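Local coordinates for 2L protein (Yaba-like disease virus, PDB 3IT8) that probably binds and neutralises host tumour necrosis factor, as a viral glycoprotein built like the heavy chain of an MHC class I molecule, at residues D[26-31]-D[176-181]; D[100-105]-D[287-292]; D[104-109]-D[157-162]. One frame throughout, in Å; residues are numbered along the deposited sequence.

Interaction 1: residues D[26-31]-D[176-181]; sequences NDQLVT and GKIPKD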
loop_
_atom_site.group_PDB
_atom_site.type_symbol
_atom_site.label_atom_id
_atom_site.label_comp_id
_atom_site.label_asym_id
_atom_site.label_seq_id
_atom_site.Cartn_x
_atom_site.Cartn_y
_atom_site.Cartn_z
ATOM N N ASN D 26 22.634 0.714 31.729
ATOM C CA ASN D 26 22.044 0.153 32.950
ATOM C C ASN D 26 22.916 0.758 34.035
ATOM O O ASN D 26 23.209 1.948 33.982
ATOM C CB ASN D 26 22.144 -1.372 32.996
ATOM C CG ASN D 26 21.156 -2.045 32.075
ATOM O OD1 ASN D 26 20.252 -1.405 31.545
ATOM N ND2 ASN D 26 21.313 -3.349 31.890
ATOM N N ASP D 27 23.345 -0.041 35.003
ATOM C CA ASP D 27 24.212 0.489 36.051
ATOM C C ASP D 27 25.683 0.202 35.751
ATOM O O ASP D 27 26.526 0.338 36.628
ATOM C CB ASP D 27 23.832 -0.080 37.429
ATOM C CG ASP D 27 23.828 -1.605 37.471
ATOM O OD1 ASP D 27 24.165 -2.254 36.445
ATOM O OD2 ASP D 27 23.483 -2.159 38.545
ATOM N N GLN D 28 25.984 -0.175 34.508
ATOM C CA GLN D 28 27.352 -0.506 34.101
ATOM C C GLN D 28 28.142 0.643 33.457
ATOM O O GLN D 28 27.776 1.148 32.395
ATOM C CB GLN D 28 27.341 -1.660 33.102
ATOM C CG GLN D 28 26.611 -2.876 33.556
ATOM C CD GLN D 28 27.201 -3.461 34.810
ATOM O OE1 GLN D 28 26.662 -3.275 35.908
ATOM N NE2 GLN D 28 28.319 -4.175 34.661
ATOM N N LEU D 29 29.247 1.039 34.078
ATOM C CA LEU D 29 30.044 2.103 33.504
ATOM C C LEU D 29 30.643 1.593 32.188
ATOM O O LEU D 29 31.209 0.511 32.130
ATOM C CB LEU D 29 31.149 2.516 34.472
ATOM C CG LEU D 29 32.121 3.539 33.888
ATOM C CD1 LEU D 29 31.354 4.817 33.522
ATOM C CD2 LEU D 29 33.248 3.814 34.889
ATOM N N VAL D 30 30.507 2.368 31.126
ATOM C CA VAL D 30 31.047 1.968 29.842
ATOM C C VAL D 30 32.243 2.829 29.442
ATOM O O VAL D 30 33.221 2.327 28.887
ATOM C CB VAL D 30 29.991 2.087 28.746
ATOM C CG1 VAL D 30 30.585 1.706 27.404
ATOM C CG2 VAL D 30 28.820 1.209 29.073
ATOM N N THR D 31 32.160 4.128 29.722
ATOM C CA THR D 31 33.229 5.050 29.381
ATOM C C THR D 31 33.322 6.211 30.338
ATOM O O THR D 31 32.301 6.745 30.767
ATOM C CB THR D 31 33.007 5.650 28.002
ATOM O OG1 THR D 31 33.148 4.631 27.019
ATOM C CG2 THR D 31 34.000 6.735 27.718
ATOM N N GLY D 176 26.197 -11.216 27.513
ATOM C CA GLY D 176 26.776 -12.090 28.513
ATOM C C GLY D 176 27.604 -11.472 29.627
ATOM O O GLY D 176 27.724 -12.069 30.690
ATOM N N LYS D 177 28.155 -10.280 29.422
ATOM C CA LYS D 177 29.009 -9.690 30.442
ATOM C C LYS D 177 28.443 -8.833 31.575
ATOM O O LYS D 177 29.209 -8.132 32.240
ATOM C CB LYS D 177 30.152 -8.937 29.763
ATOM C CG LYS D 177 31.078 -9.841 28.965
ATOM C CD LYS D 177 32.401 -9.154 28.708
ATOM C CE LYS D 177 33.387 -10.061 27.997
ATOM N NZ LYS D 177 34.697 -9.363 27.815
ATOM N N ILE D 178 27.133 -8.875 31.819
ATOM C CA ILE D 178 26.580 -8.086 32.936
ATOM C C ILE D 178 25.527 -8.874 33.704
ATOM O O ILE D 178 25.125 -9.944 33.266
ATOM C CB ILE D 178 25.959 -6.744 32.451
ATOM C CG1 ILE D 178 24.699 -7.008 31.630
ATOM C CG2 ILE D 178 26.977 -5.964 31.621
ATOM C CD1 ILE D 178 23.845 -5.783 31.435
ATOM N N PRO D 179 25.063 -8.355 34.852
ATOM C CA PRO D 179 24.048 -9.053 35.652
ATOM C C PRO D 179 22.902 -9.555 34.795
ATOM O O PRO D 179 22.428 -8.838 33.912
ATOM C CB PRO D 179 23.597 -7.992 36.644
ATOM C CG PRO D 179 24.821 -7.252 36.887
ATOM C CD PRO D 179 25.406 -7.075 35.484
ATOM N N LYS D 180 22.468 -10.790 35.042
ATOM C CA LYS D 180 21.365 -11.377 34.291
ATOM C C LYS D 180 20.041 -10.732 34.716
ATOM O O LYS D 180 19.917 -10.189 35.816
ATOM C CB LYS D 180 21.299 -12.878 34.549
ATOM C CG LYS D 180 21.039 -13.206 36.005
ATOM C CD LYS D 180 20.522 -14.619 36.172
ATOM C CE LYS D 180 20.058 -14.865 37.600
ATOM N NZ LYS D 180 19.438 -16.215 37.744
ATOM N N ASP D 181 19.048 -10.787 33.841
ATOM C CA ASP D 181 17.745 -10.224 34.163
ATOM C C ASP D 181 17.171 -10.961 35.364
ATOM O O ASP D 181 17.343 -12.174 35.513
ATOM C CB ASP D 181 16.800 -10.362 32.968
ATOM C CG ASP D 181 16.898 -9.192 32.013
ATOM O OD1 ASP D 181 18.018 -8.701 31.777
ATOM O OD2 ASP D 181 15.855 -8.765 31.488
#
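A small, largely apolar contact joins the turn and first strand residue at N26 and Q28 to I178 and P179, in the linker that leaves helix 148-174 for the Ig-like domain. The nearest backbones, at Q28 and I178, are 7.7 Å apart from CA to CA, so side chains must bridge the gap. Q28 does this with its methylene chain: CG of Q28 lies 3.7 Å from CG2 of I178, and the bend at its second torsion (chi2 -60°) turns the amide end over the linker. There CD of Q28 comes within 4.1 Å of CD of P179, whose ring approaches from the opposite direction. The other branch of I178 reaches N26 nearly at right angles, its CD1 lying 3.5 Å from ND2 of N26. That amide is anchored through OD1, which accepts a hydrogen bond from the backbone N of T2. The D27 carboxylate is hydrogen-bonded to the hydroxyls of Y208 and Y263, and Y208 also packs on P179, so residues of both domains meet at the linker. This is consistent with the platform-to-Ig junction of MHC class I heavy chains, where the chain leaves the second platform helix for the Ig-like domain.

Interaction 2: residues D[100-105]-D[287-292]; sequences TGLLFG and TLEAQV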
loop_
_atom_site.group_PDB
_atom_site.type_symbol
_atom_site.label_atom_id
_atom_site.label_comp_id
_atom_site.label_asym_id
_atom_site.label_seq_id
_atom_site.Cartn_x
_atom_site.Cartn_y
_atom_site.Cartn_z
ATOM N N THR D 100 12.104 0.530 29.229
ATOM C CA THR D 100 11.665 -0.063 30.494
ATOM C C THR D 100 10.360 -0.819 30.246
ATOM O O THR D 100 9.284 -0.224 30.273
ATOM C CB THR D 100 11.404 1.039 31.531
ATOM O OG1 THR D 100 12.566 1.868 31.638
ATOM C CG2 THR D 100 11.090 0.443 32.889
ATOM N N GLY D 101 10.446 -2.124 30.009
ATOM C CA GLY D 101 9.239 -2.877 29.723
ATOM C C GLY D 101 8.625 -2.349 28.434
ATOM O O GLY D 101 9.318 -2.205 27.423
ATOM N N LEU D 102 7.333 -2.045 28.467
ATOM C CA LEU D 102 6.651 -1.519 27.296
ATOM C C LEU D 102 6.988 -0.056 27.052
ATOM O O LEU D 102 6.971 0.398 25.909
ATOM C CB LEU D 102 5.136 -1.632 27.452
ATOM C CG LEU D 102 4.485 -3.006 27.403
ATOM C CD1 LEU D 102 2.977 -2.808 27.395
ATOM C CD2 LEU D 102 4.945 -3.768 26.161
ATOM N N LEU D 103 7.275 0.678 28.124
ATOM C CA LEU D 103 7.596 2.093 28.006
ATOM C C LEU D 103 8.951 2.330 27.344
ATOM O O LEU D 103 9.864 1.505 27.453
ATOM C CB LEU D 103 7.590 2.754 29.381
ATOM C CG LEU D 103 6.338 2.519 30.223
ATOM C CD1 LEU D 103 6.449 3.327 31.518
ATOM C CD2 LEU D 103 5.096 2.922 29.448
ATOM N N PHE D 104 9.072 3.455 26.643
ATOM C CA PHE D 104 10.323 3.802 25.993
ATOM C C PHE D 104 10.343 5.286 25.674
ATOM O O PHE D 104 9.308 5.866 25.361
ATOM C CB PHE D 104 10.503 2.966 24.724
ATOM C CG PHE D 104 9.488 3.252 23.650
ATOM C CD1 PHE D 104 9.772 4.141 22.629
ATOM C CD2 PHE D 104 8.245 2.621 23.651
ATOM C CE1 PHE D 104 8.840 4.395 21.625
ATOM C CE2 PHE D 104 7.307 2.876 22.642
ATOM C CZ PHE D 104 7.610 3.760 21.637
ATOM N N GLY D 105 11.517 5.900 25.771
ATOM C CA GLY D 105 11.633 7.317 25.478
ATOM C C GLY D 105 13.069 7.800 25.551
ATOM O O GLY D 105 13.980 7.010 25.809
ATOM N N THR D 287 11.538 -7.614 32.678
ATOM C CA THR D 287 10.913 -8.909 32.904
ATOM C C THR D 287 9.466 -8.464 33.077
ATOM O O THR D 287 9.235 -7.387 33.610
ATOM C CB THR D 287 11.457 -9.558 34.193
ATOM O OG1 THR D 287 11.114 -8.763 35.333
ATOM C CG2 THR D 287 12.985 -9.659 34.115
ATOM N N LEU D 288 8.495 -9.251 32.634
ATOM C CA LEU D 288 7.080 -8.836 32.715
ATOM C C LEU D 288 6.824 -7.467 32.078
ATOM O O LEU D 288 6.656 -6.488 32.784
ATOM C CB LEU D 288 6.552 -8.832 34.177
ATOM C CG LEU D 288 6.912 -8.078 35.494
ATOM C CD1 LEU D 288 8.242 -8.558 35.997
ATOM C CD2 LEU D 288 6.894 -6.574 35.354
ATOM N N GLU D 289 6.788 -7.405 30.746
ATOM C CA GLU D 289 6.566 -6.146 30.014
ATOM C C GLU D 289 5.735 -5.101 30.775
ATOM O O GLU D 289 6.089 -3.925 30.827
ATOM C CB GLU D 289 5.929 -6.434 28.651
ATOM C CG GLU D 289 6.830 -7.223 27.706
ATOM C CD GLU D 289 6.232 -7.375 26.311
ATOM O OE1 GLU D 289 5.118 -7.932 26.193
ATOM O OE2 GLU D 289 6.879 -6.937 25.332
ATOM N N ALA D 290 4.632 -5.532 31.370
ATOM C CA ALA D 290 3.792 -4.628 32.147
ATOM C C ALA D 290 2.711 -5.421 32.869
ATOM O O ALA D 290 1.770 -5.909 32.241
ATOM C CB ALA D 290 3.162 -3.588 31.252
ATOM N N GLN D 291 2.854 -5.562 34.187
ATOM C CA GLN D 291 1.881 -6.297 34.993
ATOM C C GLN D 291 1.083 -5.414 35.944
ATOM O O GLN D 291 1.582 -4.408 36.447
ATOM C CB GLN D 291 2.559 -7.387 35.798
ATOM C CG GLN D 291 2.625 -8.699 35.081
ATOM C CD GLN D 291 2.845 -9.852 36.044
ATOM O OE1 GLN D 291 2.134 -9.976 37.050
ATOM N NE2 GLN D 291 3.827 -10.707 35.744
ATOM N N VAL D 292 -0.170 -5.801 36.184
ATOM C CA VAL D 292 -1.038 -5.041 37.072
ATOM C C VAL D 292 -1.124 -5.735 38.430
ATOM O O VAL D 292 -1.144 -6.968 38.512
ATOM C CB VAL D 292 -2.441 -4.899 36.474
ATOM C CG1 VAL D 292 -3.194 -3.798 37.190
ATOM C CG2 VAL D 292 -2.346 -4.600 34.989
#
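G101 and E289 bring their backbones within 4.2 Å from CA to CA, where a tight turn of 100-105 abuts the bend of 287-292. T100 to L103 form a type II' beta turn, with G101 at positive phi, closed by a weak bond from L103 N to T100 O. The N-H of L102 points out of this turn and donates to E289 O at 3.3 Å; the bond is bent, 141° at the hydrogen, and the donor stands 31° off the carbonyl plane. Since G101 has no side chain, the same oxygen can also lie 3.5 Å from G101 CA in a CA-H...O contact. The turn belongs to the hairpin of strands 90-100 and 103-112 in the MHC-like platform, whereas 287-292 leads into an edge strand of the Ig-like domain, so the pair ties the two domains together. L102 straddles the Ig bend with its two methyls: CD1 rests 3.9 Å from CB of A290, and CD2 lies 3.8 Å from CB of E289, whose chain runs across it at about a right angle. T100 OG1 is hydrogen-bonded to D211, while L103 packs on I213 and F284. Another protein chain packs a basic side chain on L102.

Interaction 3: residues D[104-109]-D[157-162]; sequences FGSYGY and GFEYMG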
loop_
_atom_site.group_PDB
_atom_site.type_symbol
_atom_site.label_atom_id
_atom_site.label_comp_id
_atom_site.label_asym_id
_atom_site.label_seq_id
_atom_site.Cartn_x
_atom_site.Cartn_y
_atom_site.Cartn_z
ATOM N N PHE D 104 9.072 3.455 26.643
ATOM C CA PHE D 104 10.323 3.802 25.993
ATOM C C PHE D 104 10.343 5.286 25.674
ATOM O O PHE D 104 9.308 5.866 25.361
ATOM C CB PHE D 104 10.503 2.966 24.724
ATOM C CG PHE D 104 9.488 3.252 23.650
ATOM C CD1 PHE D 104 9.772 4.141 22.629
ATOM C CD2 PHE D 104 8.245 2.621 23.651
ATOM C CE1 PHE D 104 8.840 4.395 21.625
ATOM C CE2 PHE D 104 7.307 2.876 22.642
ATOM C CZ PHE D 104 7.610 3.760 21.637
ATOM N N GLY D 105 11.517 5.900 25.771
ATOM C CA GLY D 105 11.633 7.317 25.478
ATOM C C GLY D 105 13.069 7.800 25.551
ATOM O O GLY D 105 13.980 7.010 25.809
ATOM N N SER D 106 13.281 9.094 25.321
ATOM C CA SER D 106 14.620 9.663 25.379
ATOM C C SER D 106 14.562 11.020 26.069
ATOM O O SER D 106 13.490 11.611 26.183
ATOM C CB SER D 106 15.197 9.821 23.974
ATOM O OG SER D 106 14.498 10.812 23.252
ATOM N N TYR D 107 15.703 11.524 26.515
ATOM C CA TYR D 107 15.707 12.803 27.200
ATOM C C TYR D 107 17.011 13.528 26.972
ATOM O O TYR D 107 17.996 12.936 26.542
ATOM C CB TYR D 107 15.492 12.579 28.703
ATOM C CG TYR D 107 16.455 11.565 29.280
ATOM C CD1 TYR D 107 17.756 11.925 29.636
ATOM C CD2 TYR D 107 16.096 10.223 29.378
ATOM C CE1 TYR D 107 18.664 10.979 30.065
ATOM C CE2 TYR D 107 17.011 9.270 29.807
ATOM C CZ TYR D 107 18.285 9.660 30.143
ATOM O OH TYR D 107 19.180 8.711 30.540
ATOM N N GLY D 108 17.006 14.819 27.274
ATOM C CA GLY D 108 18.191 15.636 27.129
ATOM C C GLY D 108 17.886 16.917 27.858
ATOM O O GLY D 108 17.089 17.721 27.381
ATOM N N TYR D 109 18.486 17.101 29.024
ATOM C CA TYR D 109 18.260 18.309 29.791
ATOM C C TYR D 109 19.534 18.785 30.468
ATOM O O TYR D 109 20.522 18.054 30.548
ATOM C CB TYR D 109 17.169 18.069 30.818
ATOM C CG TYR D 109 17.490 16.989 31.819
ATOM C CD1 TYR D 109 18.182 17.278 33.002
ATOM C CD2 TYR D 109 17.030 15.683 31.628
ATOM C CE1 TYR D 109 18.389 16.301 33.969
ATOM C CE2 TYR D 109 17.236 14.693 32.591
ATOM C CZ TYR D 109 17.909 15.009 33.757
ATOM O OH TYR D 109 18.076 14.042 34.719
ATOM N N GLY D 157 19.896 15.571 17.821
ATOM C CA GLY D 157 19.960 14.356 17.039
ATOM C C GLY D 157 19.960 13.088 17.870
ATOM O O GLY D 157 19.203 12.143 17.596
ATOM N N PHE D 158 20.814 13.070 18.890
ATOM C CA PHE D 158 20.953 11.924 19.767
ATOM C C PHE D 158 19.615 11.625 20.420
ATOM O O PHE D 158 19.181 10.462 20.491
ATOM C CB PHE D 158 21.986 12.230 20.841
ATOM C CG PHE D 158 22.400 11.032 21.642
ATOM C CD1 PHE D 158 23.010 9.943 21.029
ATOM C CD2 PHE D 158 22.204 11.002 23.018
ATOM C CE1 PHE D 158 23.421 8.841 21.778
ATOM C CE2 PHE D 158 22.610 9.907 23.773
ATOM C CZ PHE D 158 23.221 8.821 23.155
ATOM N N GLU D 159 18.959 12.687 20.883
ATOM C CA GLU D 159 17.683 12.552 21.560
ATOM C C GLU D 159 16.573 12.169 20.593
ATOM O O GLU D 159 15.653 11.442 20.943
ATOM C CB GLU D 159 17.321 13.850 22.272
ATOM C CG GLU D 159 16.329 13.655 23.398
ATOM C CD GLU D 159 15.858 14.958 23.996
ATOM O OE1 GLU D 159 16.679 15.883 24.157
ATOM O OE2 GLU D 159 14.664 15.052 24.320
ATOM N N TYR D 160 16.663 12.646 19.366
ATOM C CA TYR D 160 15.636 12.342 18.394
ATOM C C TYR D 160 15.639 10.892 17.933
ATOM O O TYR D 160 14.586 10.319 17.675
ATOM C CB TYR D 160 15.782 13.231 17.172
ATOM C CG TYR D 160 14.681 13.005 16.165
ATOM C CD1 TYR D 160 13.389 13.484 16.399
ATOM C CD2 TYR D 160 14.915 12.284 14.989
ATOM C CE1 TYR D 160 12.354 13.257 15.492
ATOM C CE2 TYR D 160 13.883 12.048 14.074
ATOM C CZ TYR D 160 12.601 12.537 14.337
ATOM O OH TYR D 160 11.564 12.268 13.466
ATOM N N MET D 161 16.812 10.287 17.806
ATOM C CA MET D 161 16.853 8.915 17.332
ATOM C C MET D 161 18.175 8.208 17.599
ATOM O O MET D 161 18.204 7.002 17.860
ATOM C CB MET D 161 16.563 8.889 15.839
ATOM C CG MET D 161 16.507 7.506 15.264
ATOM S SD MET D 161 16.235 7.522 13.479
ATOM C CE MET D 161 14.740 8.403 13.404
ATOM N N GLY D 162 19.266 8.963 17.530
ATOM C CA GLY D 162 20.576 8.387 17.752
ATOM C C GLY D 162 20.679 7.449 18.938
ATOM O O GLY D 162 21.124 6.305 18.812
#
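S106 grips the helix backbone through its hydroxyl, OG donating to the main-chain O of E159 at 2.7 Å. The C=O...OG angle at E159 O is 136°, with OG only a little out of the carbonyl plane. It is brought there by a first torsion that sets OG between the backbone N and carbonyl carbon of S106 (chi1 68°). The E159 side chain reaches across to the strand: its CG passes 3.4 Å from OG of S106, and the extended chain sets the carboxylate against the Y107-G108 peptide, CD being 3.5 Å from C of Y107. OE1 of E159 also approaches G108 N at 3.3 Å, but the angle is too poor for a hydrogen bond; with no side chain on G108, the carboxylate can settle directly on the backbone. E159 itself lies within a wider pi-type turn, where G157 O receives M161 N and G162 N from opposite faces of its plane. Neighbouring F158 stacks on the ring of Y5. Y107 points away from the helix, packing on I94 and P248. Helix 148-174 thus lies on the MHC-like sheet, its segment antiparallel to 104-109 with axes 7.3 Å apart, over a strand flanked by 90-100 and 115-121.

Interactions 1 and 2 both lie where the MHC-like platform meets the Ig-like domain, with centres 19 Å apart, and touch where D181 packs on T287. Interaction 3 is internal to the platform, its centre closer to that of the chain than the other two, and joins helix to sheet. All three reach the same eight-stranded sheet, and interactions 2 and 3 share F104 and G105 of strand 103-112. Each is only partly buried, but their chemistry differs: interaction 1 rests on side-chain packing against a linker, interaction 2 on a bent backbone bond covered by leucine, and interaction 3 on a serine-to-carbonyl bond with a carboxylate laid over the strand.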